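Local coordinates for protein probable dehydrogenase (PDB 3MOI) that probably catalyses the nicotinamide-dependent oxidation or reduction of an unidentified substrate, as a dehydrogenase of the GFO/IDH/MocA family, at residues I108-E112 with A362-K366; N152-Y158 with Y230-F236; R198-G202 with N213-M217. One frame throughout, in Å; residues are numbered along the deposited sequence.

Interaction 1: residues I108-E112 with A362-K366; sequences IEAVE and ARWGK
R363 NE donates to E112 OE2 at 2.7 Å, the shorter of two bonds in a side-on, bidentate arginine-glutamate salt bridge. It joins helix 101-114 of the NAD-binding Rossmann fold to the first turn of helix 362-381. The second bond, R363 NH2 to E112 OE1, is 3.0 Å long, and both are nearly straight. Each carboxylate oxygen receives its N-H on the syn lone pair, and the carboxylate and guanidinium planes lie only 9° apart. Two parallel bonds of this kind fix the rotation of both groups at once. E112 and R363 are both exposed, so the bridge lies at the surface, whereas I108 and A362 are buried.

The two short segments run nearly antiparallel. Next to the ion pair, I108 splits its two branches between partners. With CG1 anti to the carbonyl carbon (chi1 -71°), I108 CG1 lies 3.5 Å from A362 CB, and its CD1 continues to the flank of R363 CG. On the other branch, CG2 of I108 approaches the guanidinium obliquely, 3.8 Å from R363 NH2. K366 reaches past I108 fully extended, its NZ forming a salt bridge with D105 one turn back on helix 101-114, while K366 CB lies 4.1 Å from I108 CD1.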
ATOM      1  N   ILE A 108      22.024  -6.024 -25.953  1.00 31.56           N
ATOM      2  CA  ILE A 108      23.128  -6.212 -25.035  1.00 31.91           C
ATOM      3  C   ILE A 108      24.384  -6.555 -25.851  1.00 33.30           C
ATOM      4  O   ILE A 108      25.433  -5.936 -25.695  1.00 33.97           O
ATOM      5  CB  ILE A 108      22.755  -7.296 -23.976  1.00 31.98           C
ATOM      6  CG1 ILE A 108      21.674  -6.713 -23.012  1.00 29.54           C
ATOM      7  CG2 ILE A 108      23.967  -7.820 -23.193  1.00 29.00           C
ATOM      8  CD1 ILE A 108      20.905  -7.758 -22.167  1.00 23.12           C
ATOM      9  N   GLU A 109      24.246  -7.477 -26.786  1.00 33.42           N
ATOM     10  CA  GLU A 109      25.392  -7.993 -27.481  1.00 33.62           C
ATOM     11  C   GLU A 109      26.009  -6.893 -28.352  1.00 31.65           C
ATOM     12  O   GLU A 109      27.220  -6.670 -28.341  1.00 29.98           O
ATOM     13  CB  GLU A 109      25.010  -9.280 -28.212  1.00 34.52           C
ATOM     14  CG  GLU A 109      24.577 -10.411 -27.223  1.00 40.08           C
ATOM     15  CD  GLU A 109      23.904 -11.689 -27.852  1.00 47.61           C
ATOM     16  OE1 GLU A 109      23.395 -11.656 -29.005  1.00 51.31           O
ATOM     17  OE2 GLU A 109      23.886 -12.752 -27.163  1.00 51.81           O
ATOM     18  N   ALA A 110      25.153  -6.112 -28.982  1.00 30.71           N
ATOM     19  CA  ALA A 110      25.624  -4.996 -29.802  1.00 30.21           C
ATOM     20  C   ALA A 110      26.326  -3.914 -28.962  1.00 29.63           C
ATOM     21  O   ALA A 110      27.404  -3.431 -29.318  1.00 30.10           O
ATOM     22  CB  ALA A 110      24.464  -4.388 -30.587  1.00 29.66           C
ATOM     23  N   VAL A 111      25.731  -3.547 -27.845  1.00 29.10           N
ATOM     24  CA  VAL A 111      26.299  -2.496 -27.003  1.00 29.14           C
ATOM     25  C   VAL A 111      27.620  -2.952 -26.460  1.00 29.84           C
ATOM     26  O   VAL A 111      28.584  -2.199 -26.535  1.00 31.27           O
ATOM     27  CB  VAL A 111      25.306  -2.086 -25.864  1.00 29.73           C
ATOM     28  CG1 VAL A 111      25.996  -1.407 -24.732  1.00 27.51           C
ATOM     29  CG2 VAL A 111      24.164  -1.245 -26.468  1.00 26.78           C
ATOM     30  N   GLU A 112      27.696  -4.191 -25.987  1.00 30.27           N
ATOM     31  CA  GLU A 112      28.915  -4.700 -25.350  1.00 31.13           C
ATOM     32  C   GLU A 112      30.032  -4.853 -26.344  1.00 33.04           C
ATOM     33  O   GLU A 112      31.110  -4.383 -26.092  1.00 35.86           O
ATOM     34  CB  GLU A 112      28.655  -5.996 -24.543  1.00 30.42           C
ATOM     35  CG  GLU A 112      27.803  -5.672 -23.345  1.00 32.08           C
ATOM     36  CD  GLU A 112      27.387  -6.847 -22.445  1.00 33.82           C
ATOM     37  OE1 GLU A 112      27.583  -8.035 -22.766  1.00 35.11           O
ATOM     38  OE2 GLU A 112      26.799  -6.545 -21.387  1.00 32.28           O
ATOM     39  N   ALA A 362      21.822  -2.036 -20.361  1.00 30.30           N
ATOM     40  CA  ALA A 362      20.903  -2.890 -21.151  1.00 29.82           C
ATOM     41  C   ALA A 362      20.500  -4.114 -20.309  1.00 29.61           C
ATOM     42  O   ALA A 362      19.340  -4.508 -20.375  1.00 30.30           O
ATOM     43  CB  ALA A 362      21.472  -3.248 -22.457  1.00 27.32           C
ATOM     44  N   ARG A 363      21.408  -4.644 -19.461  1.00 28.92           N
ATOM     45  CA  ARG A 363      21.085  -5.803 -18.644  1.00 27.89           C
ATOM     46  C   ARG A 363      20.086  -5.455 -17.573  1.00 28.31           C
ATOM     47  O   ARG A 363      19.320  -6.280 -17.193  1.00 30.16           O
ATOM     48  CB  ARG A 363      22.318  -6.415 -18.017  1.00 26.77           C
ATOM     49  CG  ARG A 363      23.111  -7.289 -18.979  1.00 30.24           C
ATOM     50  CD  ARG A 363      24.591  -7.367 -18.600  1.00 31.26           C
ATOM     51  NE  ARG A 363      25.359  -8.013 -19.636  1.00 29.90           N
ATOM     52  CZ  ARG A 363      25.443  -9.342 -19.811  1.00 30.79           C
ATOM     53  NH1 ARG A 363      24.828 -10.162 -19.000  1.00 29.25           N
ATOM     54  NH2 ARG A 363      26.171  -9.839 -20.809  1.00 26.71           N
ATOM     55  N   TRP A 364      20.079  -4.227 -17.099  1.00 28.36           N
ATOM     56  CA  TRP A 364      19.172  -3.826 -16.089  1.00 28.13           C
ATOM     57  C   TRP A 364      17.823  -3.728 -16.730  1.00 28.54           C
ATOM     58  O   TRP A 364      16.836  -4.149 -16.177  1.00 29.36           O
ATOM     59  CB  TRP A 364      19.640  -2.502 -15.542  1.00 28.39           C
ATOM     60  CG  TRP A 364      18.649  -1.687 -14.792  1.00 31.32           C
ATOM     61  CD1 TRP A 364      17.575  -1.007 -15.304  1.00 32.07           C
ATOM     62  CD2 TRP A 364      18.724  -1.328 -13.423  1.00 34.39           C
ATOM     63  NE1 TRP A 364      16.908  -0.338 -14.299  1.00 34.65           N
ATOM     64  CE2 TRP A 364      17.610  -0.510 -13.138  1.00 35.94           C
ATOM     65  CE3 TRP A 364      19.609  -1.640 -12.393  1.00 36.52           C
ATOM     66  CZ2 TRP A 364      17.400   0.019 -11.896  1.00 36.25           C
ATOM     67  CZ3 TRP A 364      19.390  -1.133 -11.180  1.00 34.65           C
ATOM     68  CH2 TRP A 364      18.293  -0.321 -10.919  1.00 35.76           C
ATOM     69  N   GLY A 365      17.778  -3.150 -17.911  1.00 28.76           N
ATOM     70  CA  GLY A 365      16.559  -3.115 -18.736  1.00 28.64           C
ATOM     71  C   GLY A 365      15.940  -4.490 -18.987  1.00 28.94           C
ATOM     72  O   GLY A 365      14.724  -4.696 -18.699  1.00 27.83           O
ATOM     73  N   LYS A 366      16.760  -5.449 -19.449  1.00 28.53           N
ATOM     74  CA  LYS A 366      16.215  -6.804 -19.699  1.00 29.12           C
ATOM     75  C   LYS A 366      15.617  -7.341 -18.425  1.00 28.76           C
ATOM     76  O   LYS A 366      14.509  -7.901 -18.436  1.00 29.44           O
ATOM     77  CB  LYS A 366      17.254  -7.806 -20.223  1.00 29.29           C
ATOM     78  CG  LYS A 366      16.703  -9.223 -20.450  1.00 29.05           C
ATOM     79  CD  LYS A 366      17.765 -10.191 -20.973  1.00 29.31           C
ATOM     80  CE  LYS A 366      17.134 -11.521 -21.426  1.00 31.15           C
ATOM     81  NZ  LYS A 366      18.200 -12.502 -21.908  1.00 30.60           N
TER

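Interaction 2: residues N152-Y158 with Y230-F236; sequences NYTDFLY and YSGYDHF
The carbonyl oxygen of T154 is shared by two donors, D234 N at 3.0 Å and a bound water at 2.7 Å, just where two parallel neighbours of the C-terminal domain's mixed sheet, strands 145-153 and 225-231, run out into loops. The bond from D234 lies in the carbonyl plane and uses a lone pair. The same water donates to F236 O and accepts from H235 N, so one water molecule ties the T154 carbonyl to two backbone groups of the turn.

Before this point the strands pair in parallel register. S231 N donates to N152 O, which also rests over one face of the Y230 ring; S231 O receives T154 N in a weak, bent bond. Beyond it, L157 N, in a short 3-10 turn, reaches back to G232 O at 3.0 Å, tilted from the carbonyl plane.

Side-chain polar ends look elsewhere: Y230 OH to Q178, Y158 OH to D205, and Y153 OH to N149 of the second subunit. D155 and D234 pack through carbon, D155 CB lying 3.4 Å from D234 CG. Their carboxylates come within 4.6 Å, D155 OD1 to D234 OD2, a proximity that R159 NE, salt-bridged to D155, and A259 N, hydrogen-bonded to D234 OD1, would be expected to ease.

An edge-to-face aromatic pair adds apolar contact. Y322 of the second subunit meets F236 edge-to-face, and F236 in turn presents an edge to the face of Y153, the planes at 72°. With its CG anti to the backbone N (chi1 -179°), the F236 ring is carried toward strand 145-153, and F236 CD2 lies 3.7 Å from Y153 CG.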
ATOM      1  N   ASN A 152       0.408   3.968  -6.564  1.00 31.17           N
ATOM      2  CA  ASN A 152       0.136   5.103  -7.422  1.00 30.50           C
ATOM      3  C   ASN A 152      -1.231   4.822  -7.963  1.00 30.70           C
ATOM      4  O   ASN A 152      -1.409   3.794  -8.537  1.00 32.63           O
ATOM      5  CB  ASN A 152       1.147   5.154  -8.544  1.00 29.26           C
ATOM      6  CG  ASN A 152       1.258   6.553  -9.190  1.00 30.31           C
ATOM      7  OD1 ASN A 152       0.521   7.455  -8.832  1.00 28.19           O
ATOM      8  ND2 ASN A 152       2.186   6.714 -10.166  1.00 25.04           N
ATOM      9  N   TYR A 153      -2.202   5.660  -7.687  1.00 30.82           N
ATOM     10  CA  TYR A 153      -3.512   5.637  -8.340  1.00 31.94           C
ATOM     11  C   TYR A 153      -3.571   6.879  -9.232  1.00 32.38           C
ATOM     12  O   TYR A 153      -3.239   8.005  -8.787  1.00 33.34           O
ATOM     13  CB  TYR A 153      -4.666   5.687  -7.280  1.00 32.14           C
ATOM     14  CG  TYR A 153      -4.656   4.494  -6.342  1.00 31.06           C
ATOM     15  CD1 TYR A 153      -3.641   4.301  -5.437  1.00 30.67           C
ATOM     16  CD2 TYR A 153      -5.652   3.539  -6.396  1.00 30.26           C
ATOM     17  CE1 TYR A 153      -3.626   3.191  -4.600  1.00 30.15           C
ATOM     18  CE2 TYR A 153      -5.643   2.430  -5.568  1.00 28.70           C
ATOM     19  CZ  TYR A 153      -4.627   2.247  -4.697  1.00 30.31           C
ATOM     20  OH  TYR A 153      -4.658   1.144  -3.874  1.00 30.55           O
ATOM     21  N   THR A 154      -4.058   6.702 -10.453  1.00 32.80           N
ATOM     22  CA  THR A 154      -3.682   7.567 -11.602  1.00 31.86           C
ATOM     23  C   THR A 154      -4.817   7.610 -12.591  1.00 33.24           C
ATOM     24  O   THR A 154      -5.816   6.894 -12.381  1.00 32.81           O
ATOM     25  CB  THR A 154      -2.530   6.887 -12.227  1.00 31.78           C
ATOM     26  OG1 THR A 154      -1.340   7.434 -11.682  1.00 32.01           O
ATOM     27  CG2 THR A 154      -2.535   6.918 -13.646  1.00 27.57           C
ATOM     28  N   ASP A 155      -4.694   8.441 -13.648  1.00 34.08           N
ATOM     29  CA  ASP A 155      -5.704   8.471 -14.708  1.00 34.60           C
ATOM     30  C   ASP A 155      -5.193   7.992 -16.063  1.00 34.23           C
ATOM     31  O   ASP A 155      -5.803   8.293 -17.123  1.00 34.86           O
ATOM     32  CB  ASP A 155      -6.301   9.859 -14.839  1.00 35.46           C
ATOM     33  CG  ASP A 155      -5.308  10.884 -15.399  1.00 37.63           C
ATOM     34  OD1 ASP A 155      -5.720  12.102 -15.450  1.00 35.32           O
ATOM     35  OD2 ASP A 155      -4.152  10.459 -15.751  1.00 36.88           O
ATOM     36  N   PHE A 156      -4.151   7.185 -16.009  1.00 32.87           N
ATOM     37  CA  PHE A 156      -3.365   6.781 -17.146  1.00 33.61           C
ATOM     38  C   PHE A 156      -4.236   6.157 -18.218  1.00 34.41           C
ATOM     39  O   PHE A 156      -4.158   6.501 -19.403  1.00 34.79           O
ATOM     40  CB  PHE A 156      -2.276   5.786 -16.684  1.00 33.94           C
ATOM     41  CG  PHE A 156      -1.569   5.080 -17.798  1.00 33.26           C
ATOM     42  CD1 PHE A 156      -0.373   5.584 -18.322  1.00 34.52           C
ATOM     43  CD2 PHE A 156      -2.049   3.902 -18.285  1.00 32.53           C
ATOM     44  CE1 PHE A 156       0.296   4.939 -19.360  1.00 32.89           C
ATOM     45  CE2 PHE A 156      -1.372   3.225 -19.311  1.00 35.65           C
ATOM     46  CZ  PHE A 156      -0.204   3.764 -19.860  1.00 36.42           C
ATOM     47  N   LEU A 157      -5.082   5.232 -17.840  1.00 35.26           N
ATOM     48  CA  LEU A 157      -5.801   4.532 -18.883  1.00 36.93           C
ATOM     49  C   LEU A 157      -6.714   5.502 -19.662  1.00 38.22           C
ATOM     50  O   LEU A 157      -7.054   5.215 -20.798  1.00 39.30           O
ATOM     51  CB  LEU A 157      -6.626   3.366 -18.320  1.00 37.16           C
ATOM     52  CG  LEU A 157      -7.071   2.375 -19.417  1.00 38.57           C
ATOM     53  CD1 LEU A 157      -5.874   1.633 -19.913  1.00 37.94           C
ATOM     54  CD2 LEU A 157      -8.178   1.404 -18.945  1.00 38.89           C
ATOM     55  N   TYR A 158      -7.121   6.629 -19.071  1.00 38.78           N
ATOM     56  CA  TYR A 158      -8.039   7.512 -19.754  1.00 39.85           C
ATOM     57  C   TYR A 158      -7.382   8.778 -20.324  1.00 40.79           C
ATOM     58  O   TYR A 158      -8.070   9.695 -20.667  1.00 40.99           O
ATOM     59  CB  TYR A 158      -9.231   7.827 -18.850  1.00 39.93           C
ATOM     60  CG  TYR A 158     -10.027   6.557 -18.584  1.00 40.88           C
ATOM     61  CD1 TYR A 158     -11.036   6.137 -19.447  1.00 41.43           C
ATOM     62  CD2 TYR A 158      -9.707   5.730 -17.525  1.00 40.69           C
ATOM     63  CE1 TYR A 158     -11.744   4.942 -19.219  1.00 40.89           C
ATOM     64  CE2 TYR A 158     -10.401   4.553 -17.308  1.00 41.71           C
ATOM     65  CZ  TYR A 158     -11.413   4.173 -18.156  1.00 40.84           C
ATOM     66  OH  TYR A 158     -12.073   3.008 -17.891  1.00 42.39           O
ATOM     67  N   TYR A 230      -0.769  -0.427  -8.328  1.00 31.42           N
ATOM     68  CA  TYR A 230      -0.977   0.605  -9.390  1.00 31.01           C
ATOM     69  C   TYR A 230      -2.385   0.475  -9.897  1.00 31.41           C
ATOM     70  O   TYR A 230      -2.837  -0.649 -10.175  1.00 31.14           O
ATOM     71  CB  TYR A 230      -0.035   0.407 -10.594  1.00 29.95           C
ATOM     72  CG  TYR A 230      -0.131   1.568 -11.507  1.00 30.70           C
ATOM     73  CD1 TYR A 230       0.801   2.569 -11.473  1.00 28.55           C
ATOM     74  CD2 TYR A 230      -1.239   1.729 -12.363  1.00 31.01           C
ATOM     75  CE1 TYR A 230       0.684   3.650 -12.294  1.00 27.95           C
ATOM     76  CE2 TYR A 230      -1.357   2.785 -13.137  1.00 29.40           C
ATOM     77  CZ  TYR A 230      -0.385   3.772 -13.099  1.00 28.42           C
ATOM     78  OH  TYR A 230      -0.496   4.884 -13.904  1.00 31.89           O
ATOM     79  N   SER A 231      -3.065   1.605 -10.051  1.00 31.95           N
ATOM     80  CA  SER A 231      -4.393   1.644 -10.705  1.00 33.20           C
ATOM     81  C   SER A 231      -4.543   2.945 -11.505  1.00 34.33           C
ATOM     82  O   SER A 231      -4.133   4.030 -11.041  1.00 35.19           O
ATOM     83  CB  SER A 231      -5.482   1.574  -9.656  1.00 33.29           C
ATOM     84  OG  SER A 231      -6.764   1.579 -10.228  1.00 33.03           O
ATOM     85  N   GLY A 232      -5.097   2.832 -12.711  1.00 35.05           N
ATOM     86  CA  GLY A 232      -5.056   3.915 -13.705  1.00 35.26           C
ATOM     87  C   GLY A 232      -6.417   4.320 -14.219  1.00 35.51           C
ATOM     88  O   GLY A 232      -6.515   4.972 -15.240  1.00 35.19           O
ATOM     89  N   TYR A 233      -7.477   3.958 -13.492  1.00 36.16           N
ATOM     90  CA  TYR A 233      -8.845   4.111 -14.011  1.00 35.92           C
ATOM     91  C   TYR A 233      -9.426   5.505 -13.754  1.00 36.48           C
ATOM     92  O   TYR A 233     -10.607   5.746 -14.017  1.00 36.70           O
ATOM     93  CB  TYR A 233      -9.734   3.001 -13.431  1.00 35.66           C
ATOM     94  CG  TYR A 233      -9.266   1.597 -13.832  1.00 34.97           C
ATOM     95  CD1 TYR A 233      -9.356   1.151 -15.153  1.00 32.28           C
ATOM     96  CD2 TYR A 233      -8.723   0.722 -12.892  1.00 35.54           C
ATOM     97  CE1 TYR A 233      -8.916  -0.127 -15.528  1.00 33.72           C
ATOM     98  CE2 TYR A 233      -8.256  -0.568 -13.268  1.00 35.95           C
ATOM     99  CZ  TYR A 233      -8.358  -0.972 -14.583  1.00 35.59           C
ATOM    100  OH  TYR A 233      -7.930  -2.213 -14.948  1.00 35.98           O
ATOM    101  N   ASP A 234      -8.599   6.428 -13.258  1.00 36.42           N
ATOM    102  CA  ASP A 234      -9.021   7.799 -13.005  1.00 36.48           C
ATOM    103  C   ASP A 234     -10.067   7.892 -11.895  1.00 36.79           C
ATOM    104  O   ASP A 234     -11.005   8.740 -11.948  1.00 35.44           O
ATOM    105  CB  ASP A 234      -9.582   8.451 -14.272  1.00 36.49           C
ATOM    106  CG  ASP A 234      -9.667   9.973 -14.151  1.00 38.46           C
ATOM    107  OD1 ASP A 234     -10.126  10.613 -15.134  1.00 41.65           O
ATOM    108  OD2 ASP A 234      -9.286  10.519 -13.066  1.00 39.38           O
ATOM    109  N   HIS A 235      -9.911   7.031 -10.885  1.00 36.51           N
ATOM    110  CA  HIS A 235     -10.804   7.048  -9.740  1.00 36.42           C
ATOM    111  C   HIS A 235     -10.015   7.687  -8.621  1.00 36.72           C
ATOM    112  O   HIS A 235      -9.815   8.879  -8.648  1.00 37.22           O
ATOM    113  CB  HIS A 235     -11.261   5.655  -9.419  1.00 36.70           C
ATOM    114  CG  HIS A 235     -12.212   5.097 -10.421  1.00 37.32           C
ATOM    115  ND1 HIS A 235     -12.336   3.740 -10.650  1.00 37.41           N
ATOM    116  CD2 HIS A 235     -13.086   5.709 -11.258  1.00 37.98           C
ATOM    117  CE1 HIS A 235     -13.262   3.540 -11.577  1.00 39.09           C
ATOM    118  NE2 HIS A 235     -13.730   4.717 -11.964  1.00 39.15           N
ATOM    119  N   PHE A 236      -9.530   6.941  -7.626  1.00 37.53           N
ATOM    120  CA  PHE A 236      -8.755   7.602  -6.563  1.00 36.21           C
ATOM    121  C   PHE A 236      -7.562   8.271  -7.238  1.00 36.16           C
ATOM    122  O   PHE A 236      -7.111   7.823  -8.305  1.00 34.70           O
ATOM    123  CB  PHE A 236      -8.305   6.639  -5.473  1.00 35.69           C
ATOM    124  CG  PHE A 236      -7.524   7.311  -4.372  1.00 35.48           C
ATOM    125  CD1 PHE A 236      -8.076   8.337  -3.650  1.00 35.61           C
ATOM    126  CD2 PHE A 236      -6.244   6.955  -4.095  1.00 36.12           C
ATOM    127  CE1 PHE A 236      -7.366   8.963  -2.654  1.00 35.13           C
ATOM    128  CE2 PHE A 236      -5.533   7.598  -3.107  1.00 36.93           C
ATOM    129  CZ  PHE A 236      -6.108   8.599  -2.384  1.00 34.73           C
TER
HETATM  130  O   HOH W   1      -7.346   6.180 -10.294  1.00 31.72           O

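Interaction 3: residues R198-G202 with N213-M217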
ATOM      1  N   ARG A 198       4.865 -12.274  -6.915  1.00 28.63           N
ATOM      2  CA  ARG A 198       3.472 -12.610  -6.853  1.00 29.44           C
ATOM      3  C   ARG A 198       2.668 -11.378  -7.266  1.00 30.58           C
ATOM      4  O   ARG A 198       2.743 -10.339  -6.578  1.00 30.84           O
ATOM      5  CB  ARG A 198       3.101 -13.017  -5.426  1.00 29.64           C
ATOM      6  CG  ARG A 198       1.634 -13.319  -5.212  1.00 28.38           C
ATOM      7  CD  ARG A 198       1.134 -14.477  -6.108  1.00 30.57           C
ATOM      8  NE  ARG A 198      -0.291 -14.689  -5.910  1.00 30.88           N
ATOM      9  CZ  ARG A 198      -1.226 -14.400  -6.802  1.00 29.99           C
ATOM     10  NH1 ARG A 198      -0.856 -13.950  -7.983  1.00 27.41           N
ATOM     11  NH2 ARG A 198      -2.530 -14.593  -6.510  1.00 27.06           N
ATOM     12  N   ALA A 199       1.886 -11.483  -8.349  1.00 31.04           N
ATOM     13  CA  ALA A 199       1.065 -10.345  -8.817  1.00 31.42           C
ATOM     14  C   ALA A 199      -0.293 -10.779  -9.384  1.00 32.49           C
ATOM     15  O   ALA A 199      -0.437 -11.906  -9.804  1.00 33.25           O
ATOM     16  CB  ALA A 199       1.811  -9.544  -9.821  1.00 29.45           C
ATOM     17  N   MET A 200      -1.250  -9.854  -9.399  1.00 34.00           N
ATOM     18  CA  MET A 200      -2.606 -10.018  -9.937  1.00 35.22           C
ATOM     19  C   MET A 200      -2.765  -8.785 -10.774  1.00 35.53           C
ATOM     20  O   MET A 200      -2.392  -7.727 -10.305  1.00 37.61           O
ATOM     21  CB  MET A 200      -3.616  -9.886  -8.803  1.00 36.02           C
ATOM     22  CG  MET A 200      -5.144  -9.947  -9.225  1.00 41.33           C
ATOM     23  SD  MET A 200      -6.128  -8.716  -8.357  1.00 43.53           S
ATOM     24  CE  MET A 200      -5.440  -7.256  -9.121  1.00 39.39           C
ATOM     25  N   THR A 201      -3.315  -8.875 -11.976  1.00 35.14           N
ATOM     26  CA  THR A 201      -3.626  -7.675 -12.786  1.00 34.44           C
ATOM     27  C   THR A 201      -5.119  -7.688 -13.132  1.00 34.41           C
ATOM     28  O   THR A 201      -5.704  -8.720 -13.148  1.00 32.89           O
ATOM     29  CB  THR A 201      -2.886  -7.707 -14.101  1.00 34.35           C
ATOM     30  OG1 THR A 201      -3.291  -8.917 -14.764  1.00 32.30           O
ATOM     31  CG2 THR A 201      -1.371  -7.681 -13.877  1.00 30.24           C
ATOM     32  N   GLY A 202      -5.693  -6.526 -13.407  1.00 35.03           N
ATOM     33  CA  GLY A 202      -7.065  -6.393 -13.887  1.00 36.08           C
ATOM     34  C   GLY A 202      -7.125  -5.527 -15.130  1.00 38.10           C
ATOM     35  O   GLY A 202      -6.221  -4.693 -15.416  1.00 37.96           O
ATOM     36  N   ASN A 213      -4.904  -2.085 -13.723  1.00 31.35           N
ATOM     37  CA  ASN A 213      -4.416  -2.161 -12.325  1.00 30.60           C
ATOM     38  C   ASN A 213      -3.621  -3.385 -11.978  1.00 31.24           C
ATOM     39  O   ASN A 213      -3.797  -4.470 -12.526  1.00 32.85           O
ATOM     40  CB  ASN A 213      -5.563  -2.053 -11.339  1.00 30.62           C
ATOM     41  CG  ASN A 213      -6.574  -3.228 -11.451  1.00 29.59           C
ATOM     42  OD1 ASN A 213      -7.134  -3.466 -12.490  1.00 34.06           O
ATOM     43  ND2 ASN A 213      -6.799  -3.916 -10.380  1.00 27.61           N
ATOM     44  N   CYS A 214      -2.824  -3.262 -10.943  1.00 31.21           N
ATOM     45  CA  CYS A 214      -2.013  -4.371 -10.555  1.00 30.79           C
ATOM     46  C   CYS A 214      -1.713  -4.315  -9.120  1.00 30.30           C
ATOM     47  O   CYS A 214      -1.366  -3.267  -8.641  1.00 30.31           O
ATOM     48  CB  CYS A 214      -0.695  -4.279 -11.258  1.00 31.23           C
ATOM     49  SG  CYS A 214       0.563  -5.442 -10.660  1.00 35.87           S
ATOM     50  N   ALA A 215      -1.758  -5.469  -8.461  1.00 29.65           N
ATOM     51  CA  ALA A 215      -1.269  -5.594  -7.110  1.00 30.11           C
ATOM     52  C   ALA A 215      -0.171  -6.645  -7.105  1.00 30.09           C
ATOM     53  O   ALA A 215      -0.390  -7.756  -7.623  1.00 29.10           O
ATOM     54  CB  ALA A 215      -2.450  -5.948  -6.073  1.00 27.28           C
ATOM     55  N   ALA A 216       0.982  -6.290  -6.524  1.00 30.26           N
ATOM     56  CA  ALA A 216       2.146  -7.198  -6.491  1.00 31.48           C
ATOM     57  C   ALA A 216       2.964  -7.130  -5.239  1.00 32.10           C
ATOM     58  O   ALA A 216       3.108  -6.070  -4.640  1.00 32.69           O
ATOM     59  CB  ALA A 216       3.116  -6.952  -7.718  1.00 30.12           C
ATOM     60  N   MET A 217       3.535  -8.283  -4.894  1.00 32.64           N
ATOM     61  CA  MET A 217       4.509  -8.394  -3.871  1.00 32.88           C
ATOM     62  C   MET A 217       5.780  -8.942  -4.511  1.00 33.30           C
ATOM     63  O   MET A 217       5.819 -10.095  -5.057  1.00 34.63           O
ATOM     64  CB  MET A 217       4.078  -9.304  -2.715  1.00 32.79           C
ATOM     65  CG  MET A 217       4.941  -8.928  -1.453  1.00 37.10           C
ATOM     66  SD  MET A 217       4.709  -9.721   0.093  1.00 39.64           S
ATOM     67  CE  MET A 217       3.131 -10.122  -0.345  1.00 33.08           C
TER
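M200 CB lies 4.0 Å from A215 O, the carbonyl that accepts M200 N in a 2.9 Å bond. From there the side chain can be traced atom by atom. CG leaves anti to the backbone N (chi1 176°), carrying the chain off the sheet. Bends at chi2 and at the final torsion (68°) then swing the thioether round, and it is the methyl beyond SD that returns to the neighbouring strand: M200 CE stands 4.1 Å from A215 N, makes a looser apolar contact with A215 CB, and lies near the N213 side chain. The side chain arches over the residue opposite its own, and C225 of the second subunit packs against the same side chain.

The frame beneath is a beta hairpin, strands 194-202 and 213-220, antiparallel and in regular register. R198 with M217, M200 with A215 and G202 with N213 are its hydrogen-bonded pairs, the last closed by a weak second bond. On the face of R198, the guanidinium leads away to Q384 and T219 of the second subunit. On the other face, A199 and C214 lie against V375 of helix 362-381, and the non-hydrogen-bonded pair of A199 and A216 brings CB to CB at 3.6 Å.

Interactions 2 and 3 belong to one mixed sheet: strands 213-220 and 225-231 are neighbours in it, and C214 N meets Y230 O across them. Their centres are about 14 Å apart, both are buried, and both touch the second subunit. Yet interaction 3 is held by a regular backbone ladder, whereas interaction 2, where the two strands give way to loops, adds a water, turns and aromatic rings. Interaction 1 stands apart, its nearest atoms about 15 Å from interaction 3 and about 17 Å from interaction 2. Partly exposed and joining helices, it relies on side-chain charge over a small apolar contact. Helix 362-381 nevertheless connects places: it begins in interaction 1 and later packs against interaction 3.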